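Local coordinates for SusD superfamily protein (Bacteroides fragilis NCTC 9343, PDB 3NQP) that probably binds sugars at the bacterial outer membrane, as a member of the SusD family of glycan-capturing proteins, at residues A[392-396]-A[397-401]; A[494-497]-A[498-502]; A[106-109]-A[110-114]; A[168-171]-A[172-176]. All coordinates share one frame; numbering follows the deposited sequence.

In the fold
The four contacts are all local, each within one helix or at a helix end, and none touches another. Along the chain they come in the order 3, 4, 1, 2. Contact 3 starts helix 110-135 and contact 4 lies mid-way in helix 163-181, the next helix; their centres are about 22 Å apart, and Gln169, Ile170, Asp173 and Leu174 pack against helix 110-135. Contact 1, the break between helices 382-396 and 399-414, sits about 27 Å between centres from contact 4. Contact 2 begins the short helix 498-503 near the C-terminus, about 42 Å between centres from both contacts 1 and 3. Contacts 3, 4 and 1 probably belong to the TPR-like helical framework expected of a SusD-like protein.

Contact 1 (A[392-396]-A[397-401]); sequences IANME and GDNAA
Ala393 and Ala401 meet methyl to methyl, CB to CB at 3.8 Å, on the buried side of a sharp break between two helices, where Val402 packs against Ala393. Above this apolar seam the carbonyl O of Ala393 takes two backbone donors: Gly397 N at 2.9 Å, and Asp398 N at 3.0 Å, which comes from above the carbonyl plane. A weak bond from Gly397 N to Asn394 O completes the turn. Gly397 has positive phi (100°), a geometry in which a CB would be jammed against the preceding carbonyl. Asp398 has its CG anti to the backbone N (chi1 -168°), and its OD1 accepts from Ala401 N at 3.1 Å, the donor lying above the carboxylate plane.

The solvent side is looser. Glu396 and Asp398 lie side by side with their carboxylates 23° apart in plane, and OE1 of Glu396 stays 4.2 Å from OD2 of Asp398. Two waters bridge these oxygens, which probably eases the repulsion, while OE2 of Glu396 forms a salt bridge with Lys233. A Schellman motif closing helix 382-396 thus runs directly into the Asp N-cap of helix 399-414, a tight turn between roughly antiparallel helices, consistent with the TPR-like architecture of the SusD family.

Contact 2 (A[494-497]-A[498-502]); sequences WPIE and KTMLN
Glu497 sets its two carboxylate oxygens against the methyl of selenomethionine Met500, OE1 standing 3.3 Å from CE and OE2 3.6 Å from it. The two chains cross obliquely, and the bend of Glu497 at chi2 (85°) swings the carboxylate across to that methyl. Its OE2 also accepts a hydrogen bond from the backbone N of Lys84, tying this turn to a separate part of the chain. Met500 in turn bends at chi3, which carries CE on toward Ile496, where it meets CB at 3.8 Å. Glu497 stands at the N-cap position of helix 498-503, and its carbonyl opens the helical bonding: O accepts from Leu501 N at 3.1 Å, the donor lying in the carbonyl plane and the N-H...O angle 161°. Ahead of this position, the buried Ile496 reaches over the first turn. Its CD1 touches CD2 of Leu501 at 3.6 Å, the two side chains crossing at about a right angle. Ile496 CG1 lies between the backbone N and the carbonyl carbon (chi1 63°), which directs it and CD1 to Leu501; the CB contact comes from the backbone and the bend of Met500. Tyr135 of helix 110-135 also packs on Ile496, while Gln509 touches Leu501. On the exposed flank, OG1 of Thr499 rests 3.6 Å from CB of Glu497, and NZ of Lys498 forms a salt bridge with Glu77.

Contact 3 (A[106-109]-A[110-114]); sequences TYLS and DEMKN
The backbone turns from an extended Ser109 (psi 152°) into helix 110-135, whose first turn is closed by Lys113 N donating to Ser109 O at 2.9 Å, nearly straight at 167°. The side chain of Ser109 folds back over the same turn: with chi1 at 65°, OG lies between its own backbone N and carbonyl carbon and accepts from Met112 N at 3.1 Å. That hydroxyl also sits 3.4 Å from Met112 CB. One residue earlier, the buried Leu108 leans against the helix, its CD2 meeting the selenium of selenomethionine Met112 at 4.0 Å as the two side chains cross at about a right angle. CB of Leu108 lies 4.1 Å from CB of Lys113. Glu21 of helix 21-37 packs on both Leu108 and Met112, and Val102 of helix 89-102 touches Leu108 and Lys113. The chain of Lys113, bent at chi3, takes NZ back to the carbonyl O of Ala105 just before the turn. On the exposed side a water links Leu108 O, at 2.8 Å, to OD1 of Asp110. This is a serine N-cap at the start of helix 110-135, its OG taking the N3 amide, with Leu108 packed against the first turn.

Contact 4 (A[168-171]-A[172-176]); sequences TQIK and SDLNK
Residues 168-176 form about two and a half turns of regular alpha-helix within helix 163-181, with i to i+4 pairs on different faces: a polar Gln169-Asp173 pair on one and an apolar Ile170-Leu174 pair on another. Four backbone bonds join residues 168-171 to 172-175, among them Asp173 N to Gln169 O at 2.9 Å. Alongside that bond, Gln169 NE2 donates to Asp173 OD2 at 3.2 Å, the N-H pointing at the oxygen at 170°. The acceptor lies in the amide plane of Gln169, whereas NE2 meets OD2 from above the carboxylate plane; the two flat groups are turned 68° apart. Gln169 gets there with CG anti to its backbone nitrogen (chi1 -177°) and a bend at chi2, which folds the amide along the helix toward Asp173. Asp173 is buried, and its OD2 has a second partner in a salt bridge to Arg124 of helix 110-135, which probably favours the charged carboxylate. Gln169 itself packs against Arg124, so the polar face of the helix is joined to the neighbouring one.

The apolar pair lies side by side and points the same way, Ile170 CG2 to Leu174 CD1 at 4.0 Å. Tyr128 covers Ile170; Ala125, Leu206 and Val210 pack on Leu174, which thus wedges between helices 110-135 and 200-216. Lys171 extends outward to a salt bridge with Asp228 and a cation-pi contact with Tyr211. Its carbonyl O accepts from Asn175 N at 3.0 Å and from a water at 2.8 Å, and that water also gives a weak bond to OD1 of Asn175.

Contact 1 (A[392-396]-A[397-401])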
loop_
_atom_site.group_PDB
_atom_site.type_symbol
_atom_site.label_atom_id
_atom_site.label_comp_id
_atom_site.label_asym_id
_atom_site.label_seq_id
_atom_site.Cartn_x
_atom_site.Cartn_y
_atom_site.Cartn_z
ATOM N N ILE A 392 -10.319 -12.485 -7.310
ATOM C CA ILE A 392 -10.855 -12.762 -8.658
ATOM C C ILE A 392 -11.606 -14.109 -8.636
ATOM O O ILE A 392 -12.739 -14.207 -9.142
ATOM C CB ILE A 392 -9.740 -12.756 -9.737
ATOM C CG1 ILE A 392 -9.194 -11.327 -9.948
ATOM C CG2 ILE A 392 -10.277 -13.328 -11.042
ATOM C CD1 ILE A 392 -7.802 -11.218 -10.758
ATOM N N ALA A 393 -10.995 -15.125 -8.016
ATOM C CA ALA A 393 -11.611 -16.436 -7.853
ATOM C C ALA A 393 -12.993 -16.331 -7.190
ATOM O O ALA A 393 -13.990 -16.918 -7.652
ATOM C CB ALA A 393 -10.660 -17.403 -7.014
ATOM N N ASN A 394 -13.061 -15.571 -6.113
ATOM C CA ASN A 394 -14.333 -15.381 -5.439
ATOM C C ASN A 394 -15.375 -14.783 -6.413
ATOM O O ASN A 394 -16.523 -15.217 -6.396
ATOM C CB ASN A 394 -14.233 -14.507 -4.173
ATOM C CG ASN A 394 -15.413 -14.706 -3.251
ATOM O OD1 ASN A 394 -16.030 -15.768 -3.279
ATOM N ND2 ASN A 394 -15.725 -13.702 -2.410
HETATM N N MSE A 395 -14.963 -13.859 -7.282
HETATM C CA MSE A 395 -15.894 -13.269 -8.253
HETATM C C MSE A 395 -16.373 -14.309 -9.270
HETATM O O MSE A 395 -17.543 -14.309 -9.660
HETATM C CB MSE A 395 -15.286 -12.083 -9.017
HETATM C CG MSE A 395 -15.099 -10.819 -8.215
HETATM SE SE MSE A 395 -16.695 -10.059 -7.546
HETATM C CE MSE A 395 -17.485 -9.379 -9.192
ATOM N N GLU A 396 -15.473 -15.194 -9.699
ATOM C CA GLU A 396 -15.796 -16.263 -10.660
ATOM C C GLU A 396 -16.704 -17.323 -10.087
ATOM O O GLU A 396 -17.476 -17.931 -10.819
ATOM C CB GLU A 396 -14.543 -17.002 -11.113
ATOM C CG GLU A 396 -13.591 -16.219 -11.973
ATOM C CD GLU A 396 -12.205 -16.899 -12.149
ATOM O OE1 GLU A 396 -11.730 -17.674 -11.304
ATOM O OE2 GLU A 396 -11.543 -16.603 -13.140
ATOM N N GLY A 397 -16.555 -17.583 -8.797
ATOM C CA GLY A 397 -17.151 -18.744 -8.164
ATOM C C GLY A 397 -16.203 -19.930 -7.955
ATOM O O GLY A 397 -16.667 -21.050 -7.694
ATOM N N ASP A 398 -14.894 -19.699 -8.091
ATOM C CA ASP A 398 -13.870 -20.748 -7.995
ATOM C C ASP A 398 -13.472 -20.841 -6.532
ATOM O O ASP A 398 -12.397 -20.382 -6.083
ATOM C CB ASP A 398 -12.675 -20.434 -8.884
ATOM C CG ASP A 398 -11.714 -21.622 -9.060
ATOM O OD1 ASP A 398 -11.769 -22.538 -8.258
ATOM O OD2 ASP A 398 -10.886 -21.575 -9.972
ATOM N N ASN A 399 -14.373 -21.434 -5.787
ATOM C CA ASN A 399 -14.214 -21.545 -4.350
ATOM C C ASN A 399 -12.986 -22.329 -3.944
ATOM O O ASN A 399 -12.350 -22.007 -2.930
ATOM C CB ASN A 399 -15.504 -22.073 -3.746
ATOM C CG ASN A 399 -16.682 -21.161 -4.109
ATOM O OD1 ASN A 399 -16.557 -19.947 -3.987
ATOM N ND2 ASN A 399 -17.760 -21.723 -4.667
ATOM N N ALA A 400 -12.640 -23.341 -4.725
ATOM C CA ALA A 400 -11.440 -24.148 -4.448
ATOM C C ALA A 400 -10.195 -23.263 -4.595
ATOM O O ALA A 400 -9.300 -23.330 -3.763
ATOM C CB ALA A 400 -11.350 -25.357 -5.385
ATOM N N ALA A 401 -10.171 -22.375 -5.585
ATOM C CA ALA A 401 -9.005 -21.488 -5.797
ATOM C C ALA A 401 -8.911 -20.403 -4.698
ATOM O O ALA A 401 -7.807 -20.053 -4.267
ATOM C CB ALA A 401 -8.999 -20.819 -7.235
HETATM O O HOH W 1 -17.834 -17.528 -4.917
HETATM O O HOH W 2 -9.664 -18.535 -10.285
HETATM O O HOH W 3 -11.521 -20.455 -12.386
#

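Contact 2 (A[494-497]-A[498-502])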
loop_
_atom_site.group_PDB
_atom_site.type_symbol
_atom_site.label_atom_id
_atom_site.label_comp_id
_atom_site.label_asym_id
_atom_site.label_seq_id
_atom_site.Cartn_x
_atom_site.Cartn_y
_atom_site.Cartn_z
ATOM N N TRP A 494 -12.015 11.908 -1.732
ATOM C CA TRP A 494 -11.462 12.954 -0.901
ATOM C C TRP A 494 -11.749 14.359 -1.457
ATOM O O TRP A 494 -11.826 14.569 -2.695
ATOM C CB TRP A 494 -9.958 12.747 -0.753
ATOM C CG TRP A 494 -9.502 11.469 -0.099
ATOM C CD1 TRP A 494 -9.999 10.220 -0.293
ATOM C CD2 TRP A 494 -8.391 11.334 0.791
ATOM N NE1 TRP A 494 -9.265 9.297 0.450
ATOM C CE2 TRP A 494 -8.268 9.969 1.109
ATOM C CE3 TRP A 494 -7.465 12.245 1.342
ATOM C CZ2 TRP A 494 -7.261 9.484 1.959
ATOM C CZ3 TRP A 494 -6.487 11.768 2.202
ATOM C CH2 TRP A 494 -6.380 10.405 2.495
ATOM N N PRO A 495 -11.995 15.318 -0.558
ATOM C CA PRO A 495 -12.272 16.661 -1.060
ATOM C C PRO A 495 -10.989 17.429 -1.349
ATOM O O PRO A 495 -9.904 16.994 -0.980
ATOM C CB PRO A 495 -12.993 17.303 0.109
ATOM C CG PRO A 495 -12.312 16.679 1.340
ATOM C CD PRO A 495 -11.885 15.302 0.916
ATOM N N ILE A 496 -11.111 18.544 -2.057
ATOM C CA ILE A 496 -9.996 19.460 -2.202
ATOM C C ILE A 496 -10.248 20.749 -1.380
ATOM O O ILE A 496 -11.407 21.091 -1.055
ATOM C CB ILE A 496 -9.680 19.695 -3.672
ATOM C CG1 ILE A 496 -10.839 20.361 -4.379
ATOM C CG2 ILE A 496 -9.327 18.330 -4.403
ATOM C CD1 ILE A 496 -10.447 20.835 -5.776
ATOM N N GLU A 497 -9.156 21.440 -1.072
ATOM C CA GLU A 497 -9.129 22.608 -0.173
ATOM C C GLU A 497 -9.899 23.793 -0.755
ATOM O O GLU A 497 -9.732 24.122 -1.930
ATOM C CB GLU A 497 -7.699 23.197 0.031
ATOM C CG GLU A 497 -6.579 22.342 0.370
ATOM C CD GLU A 497 -5.955 21.730 -0.844
ATOM O OE1 GLU A 497 -6.564 20.765 -1.314
ATOM O OE2 GLU A 497 -4.903 22.191 -1.332
ATOM N N LYS A 498 -10.638 24.467 0.121
ATOM C CA LYS A 498 -11.320 25.719 -0.169
ATOM C C LYS A 498 -10.357 26.727 -0.781
ATOM O O LYS A 498 -10.714 27.412 -1.705
ATOM C CB LYS A 498 -11.902 26.318 1.135
ATOM C CG LYS A 498 -12.825 27.540 0.952
ATOM C CD LYS A 498 -13.223 28.173 2.313
ATOM C CE LYS A 498 -14.279 29.321 2.166
ATOM N NZ LYS A 498 -15.685 28.815 1.865
ATOM N N THR A 499 -9.149 26.842 -0.235
ATOM C CA THR A 499 -8.201 27.858 -0.725
ATOM C C THR A 499 -7.883 27.627 -2.188
ATOM O O THR A 499 -7.871 28.577 -2.983
ATOM C CB THR A 499 -6.873 27.909 0.083
ATOM O OG1 THR A 499 -6.411 26.578 0.316
ATOM C CG2 THR A 499 -7.065 28.624 1.390
HETATM N N MSE A 500 -7.638 26.368 -2.553
HETATM C CA MSE A 500 -7.395 26.002 -3.971
HETATM C C MSE A 500 -8.595 26.288 -4.865
HETATM O O MSE A 500 -8.444 26.740 -6.013
HETATM C CB MSE A 500 -7.002 24.519 -4.104
HETATM C CG MSE A 500 -5.541 24.281 -4.399
HETATM SE SE MSE A 500 -5.150 22.637 -5.382
HETATM C CE MSE A 500 -6.434 21.528 -4.499
ATOM N N LEU A 501 -9.785 25.988 -4.360
ATOM C CA LEU A 501 -11.027 26.272 -5.087
ATOM C C LEU A 501 -11.150 27.768 -5.324
ATOM O O LEU A 501 -11.487 28.184 -6.420
ATOM C CB LEU A 501 -12.261 25.762 -4.324
ATOM C CG LEU A 501 -12.486 24.241 -4.320
ATOM C CD1 LEU A 501 -13.753 23.892 -3.499
ATOM C CD2 LEU A 501 -12.584 23.687 -5.770
ATOM N N ASN A 502 -10.853 28.576 -4.303
ATOM C CA ASN A 502 -10.926 30.042 -4.443
ATOM C C ASN A 502 -9.899 30.595 -5.463
ATOM O O ASN A 502 -10.242 31.457 -6.269
ATOM C CB ASN A 502 -10.811 30.745 -3.072
ATOM C CG ASN A 502 -12.015 30.459 -2.149
ATOM O OD1 ASN A 502 -13.020 29.884 -2.579
ATOM N ND2 ASN A 502 -11.901 30.842 -0.868
#

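Contact 3 (A[106-109]-A[110-114])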
loop_
_atom_site.group_PDB
_atom_site.type_symbol
_atom_site.label_atom_id
_atom_site.label_comp_id
_atom_site.label_asym_id
_atom_site.label_seq_id
_atom_site.Cartn_x
_atom_site.Cartn_y
_atom_site.Cartn_z
ATOM N N THR A 106 17.844 9.812 -30.480
ATOM C CA THR A 106 18.714 8.963 -31.279
ATOM C C THR A 106 19.984 8.572 -30.534
ATOM O O THR A 106 20.774 7.784 -31.036
ATOM C CB THR A 106 19.076 9.656 -32.605
ATOM O OG1 THR A 106 19.739 10.894 -32.325
ATOM C CG2 THR A 106 17.821 9.912 -33.422
ATOM N N TYR A 107 20.175 9.110 -29.333
ATOM C CA TYR A 107 21.361 8.853 -28.516
ATOM C C TYR A 107 21.206 7.701 -27.509
ATOM O O TYR A 107 22.103 7.462 -26.720
ATOM C CB TYR A 107 21.750 10.126 -27.747
ATOM C CG TYR A 107 20.594 10.724 -26.948
ATOM C CD1 TYR A 107 20.294 10.269 -25.655
ATOM C CD2 TYR A 107 19.812 11.725 -27.483
ATOM C CE1 TYR A 107 19.245 10.794 -24.950
ATOM C CE2 TYR A 107 18.767 12.270 -26.772
ATOM C CZ TYR A 107 18.486 11.798 -25.514
ATOM O OH TYR A 107 17.448 12.344 -24.832
ATOM N N LEU A 108 20.054 7.036 -27.494
ATOM C CA LEU A 108 19.858 5.812 -26.709
ATOM C C LEU A 108 19.693 4.636 -27.677
ATOM O O LEU A 108 19.109 4.763 -28.755
ATOM C CB LEU A 108 18.588 5.907 -25.824
ATOM C CG LEU A 108 18.526 7.036 -24.793
ATOM C CD1 LEU A 108 17.144 7.098 -24.093
ATOM C CD2 LEU A 108 19.665 6.905 -23.803
ATOM N N SER A 109 20.155 3.481 -27.256
ATOM C CA SER A 109 19.804 2.248 -27.932
ATOM C C SER A 109 18.276 2.078 -27.895
ATOM O O SER A 109 17.581 2.575 -26.992
ATOM C CB SER A 109 20.475 1.042 -27.252
ATOM O OG SER A 109 19.987 0.847 -25.945
ATOM N N ASP A 110 17.755 1.380 -28.884
ATOM C CA ASP A 110 16.353 1.021 -28.866
ATOM C C ASP A 110 15.959 0.319 -27.565
ATOM O O ASP A 110 14.897 0.616 -27.029
ATOM C CB ASP A 110 16.001 0.119 -30.027
ATOM C CG ASP A 110 16.169 0.787 -31.386
ATOM O OD1 ASP A 110 16.451 2.002 -31.507
ATOM O OD2 ASP A 110 16.023 0.041 -32.349
ATOM N N GLU A 111 16.786 -0.622 -27.097
ATOM C CA GLU A 111 16.513 -1.396 -25.864
ATOM C C GLU A 111 16.390 -0.519 -24.628
ATOM O O GLU A 111 15.451 -0.666 -23.870
ATOM C CB GLU A 111 17.595 -2.448 -25.591
ATOM C CG GLU A 111 17.461 -3.693 -26.497
ATOM C CD GLU A 111 17.923 -3.418 -27.921
ATOM O OE1 GLU A 111 18.765 -2.513 -28.121
ATOM O OE2 GLU A 111 17.476 -4.118 -28.822
HETATM N N MSE A 112 17.333 0.405 -24.435
HETATM C CA MSE A 112 17.286 1.279 -23.280
HETATM C C MSE A 112 16.148 2.285 -23.390
HETATM O O MSE A 112 15.462 2.546 -22.410
HETATM C CB MSE A 112 18.619 2.009 -23.087
HETATM C CG MSE A 112 18.626 2.954 -21.864
HETATM SE SE MSE A 112 20.355 3.731 -21.550
HETATM C CE MSE A 112 21.366 2.241 -20.883
ATOM N N LYS A 113 15.959 2.854 -24.571
ATOM C CA LYS A 113 14.846 3.782 -24.786
ATOM C C LYS A 113 13.499 3.095 -24.436
ATOM O O LYS A 113 12.667 3.669 -23.738
ATOM C CB LYS A 113 14.841 4.279 -26.221
ATOM C CG LYS A 113 13.719 5.238 -26.564
ATOM C CD LYS A 113 13.498 5.346 -28.059
ATOM C CE LYS A 113 14.523 6.157 -28.752
ATOM N NZ LYS A 113 14.162 6.436 -30.194
ATOM N N ASN A 114 13.293 1.890 -24.959
ATOM C CA ASN A 114 12.052 1.174 -24.770
ATOM C C ASN A 114 11.896 0.789 -23.283
ATOM O O ASN A 114 10.797 0.850 -22.747
ATOM C CB ASN A 114 12.001 -0.073 -25.646
ATOM C CG ASN A 114 11.804 0.237 -27.099
ATOM O OD1 ASN A 114 11.396 1.342 -27.461
ATOM N ND2 ASN A 114 12.088 -0.737 -27.941
HETATM O O HOH W 4 17.152 4.264 -30.672
#

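Contact 4 (A[168-171]-A[172-176])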
loop_
_atom_site.group_PDB
_atom_site.type_symbol
_atom_site.label_atom_id
_atom_site.label_comp_id
_atom_site.label_asym_id
_atom_site.label_seq_id
_atom_site.Cartn_x
_atom_site.Cartn_y
_atom_site.Cartn_z
ATOM N N THR A 168 -9.469 5.963 -18.705
ATOM C CA THR A 168 -9.091 5.716 -20.108
ATOM C C THR A 168 -7.588 5.968 -20.290
ATOM O O THR A 168 -6.898 5.166 -20.929
ATOM C CB THR A 168 -9.968 6.533 -21.059
ATOM O OG1 THR A 168 -11.297 6.027 -20.923
ATOM C CG2 THR A 168 -9.514 6.418 -22.510
ATOM N N GLN A 169 -7.076 7.030 -19.672
ATOM C CA GLN A 169 -5.698 7.398 -19.797
ATOM C C GLN A 169 -4.806 6.427 -19.065
ATOM O O GLN A 169 -3.734 6.055 -19.568
ATOM C CB GLN A 169 -5.444 8.779 -19.208
ATOM C CG GLN A 169 -3.979 9.243 -19.381
ATOM C CD GLN A 169 -3.563 9.357 -20.834
ATOM O OE1 GLN A 169 -4.345 9.777 -21.679
ATOM N NE2 GLN A 169 -2.312 8.988 -21.128
ATOM N N ILE A 170 -5.232 6.070 -17.850
ATOM C CA ILE A 170 -4.493 5.094 -17.066
ATOM C C ILE A 170 -4.306 3.816 -17.906
ATOM O O ILE A 170 -3.221 3.277 -18.023
ATOM C CB ILE A 170 -5.205 4.771 -15.757
ATOM C CG1 ILE A 170 -5.087 5.929 -14.759
ATOM C CG2 ILE A 170 -4.621 3.555 -15.148
ATOM C CD1 ILE A 170 -6.009 5.746 -13.509
ATOM N N LYS A 171 -5.383 3.312 -18.471
ATOM C CA LYS A 171 -5.309 2.054 -19.214
ATOM C C LYS A 171 -4.501 2.215 -20.527
ATOM O O LYS A 171 -3.739 1.324 -20.909
ATOM C CB LYS A 171 -6.725 1.513 -19.457
ATOM C CG LYS A 171 -7.357 0.921 -18.152
ATOM C CD LYS A 171 -8.807 0.471 -18.301
ATOM C CE LYS A 171 -9.390 -0.211 -17.055
ATOM N NZ LYS A 171 -10.864 -0.518 -17.217
ATOM N N SER A 172 -4.634 3.351 -21.204
ATOM C CA SER A 172 -3.791 3.606 -22.374
ATOM C C SER A 172 -2.317 3.557 -21.994
ATOM O O SER A 172 -1.501 2.905 -22.665
ATOM C CB SER A 172 -4.138 4.959 -22.962
ATOM O OG SER A 172 -3.274 5.241 -24.022
ATOM N N ASP A 173 -1.982 4.187 -20.863
ATOM C CA ASP A 173 -0.597 4.183 -20.359
ATOM C C ASP A 173 -0.091 2.826 -19.955
ATOM O O ASP A 173 1.072 2.514 -20.177
ATOM C CB ASP A 173 -0.389 5.205 -19.218
ATOM C CG ASP A 173 -0.354 6.649 -19.726
ATOM O OD1 ASP A 173 -0.161 6.836 -20.956
ATOM O OD2 ASP A 173 -0.516 7.584 -18.906
ATOM N N LEU A 174 -0.956 2.001 -19.375
ATOM C CA LEU A 174 -0.511 0.666 -19.001
ATOM C C LEU A 174 -0.206 -0.152 -20.269
ATOM O O LEU A 174 0.794 -0.872 -20.332
ATOM C CB LEU A 174 -1.565 -0.038 -18.175
ATOM C CG LEU A 174 -1.735 0.518 -16.745
ATOM C CD1 LEU A 174 -3.045 0.001 -16.080
ATOM C CD2 LEU A 174 -0.519 0.195 -15.878
ATOM N N ASN A 175 -1.073 -0.057 -21.262
ATOM C CA ASN A 175 -0.836 -0.765 -22.533
ATOM C C ASN A 175 0.429 -0.290 -23.233
ATOM O O ASN A 175 1.140 -1.091 -23.777
ATOM C CB ASN A 175 -2.028 -0.641 -23.499
ATOM C CG ASN A 175 -3.229 -1.502 -23.083
ATOM O OD1 ASN A 175 -3.117 -2.465 -22.308
ATOM N ND2 ASN A 175 -4.386 -1.162 -23.632
ATOM N N LYS A 176 0.683 1.012 -23.240
ATOM C CA LYS A 176 1.898 1.542 -23.853
ATOM C C LYS A 176 3.130 1.036 -23.074
ATOM O O LYS A 176 4.116 0.668 -23.676
ATOM C CB LYS A 176 1.860 3.050 -23.885
ATOM C CG LYS A 176 2.650 3.680 -25.014
ATOM C CD LYS A 176 2.066 3.472 -26.388
ATOM C CE LYS A 176 2.732 4.425 -27.418
ATOM N NZ LYS A 176 3.112 3.749 -28.683
HETATM O O HOH W 5 -4.410 -1.306 -20.281
#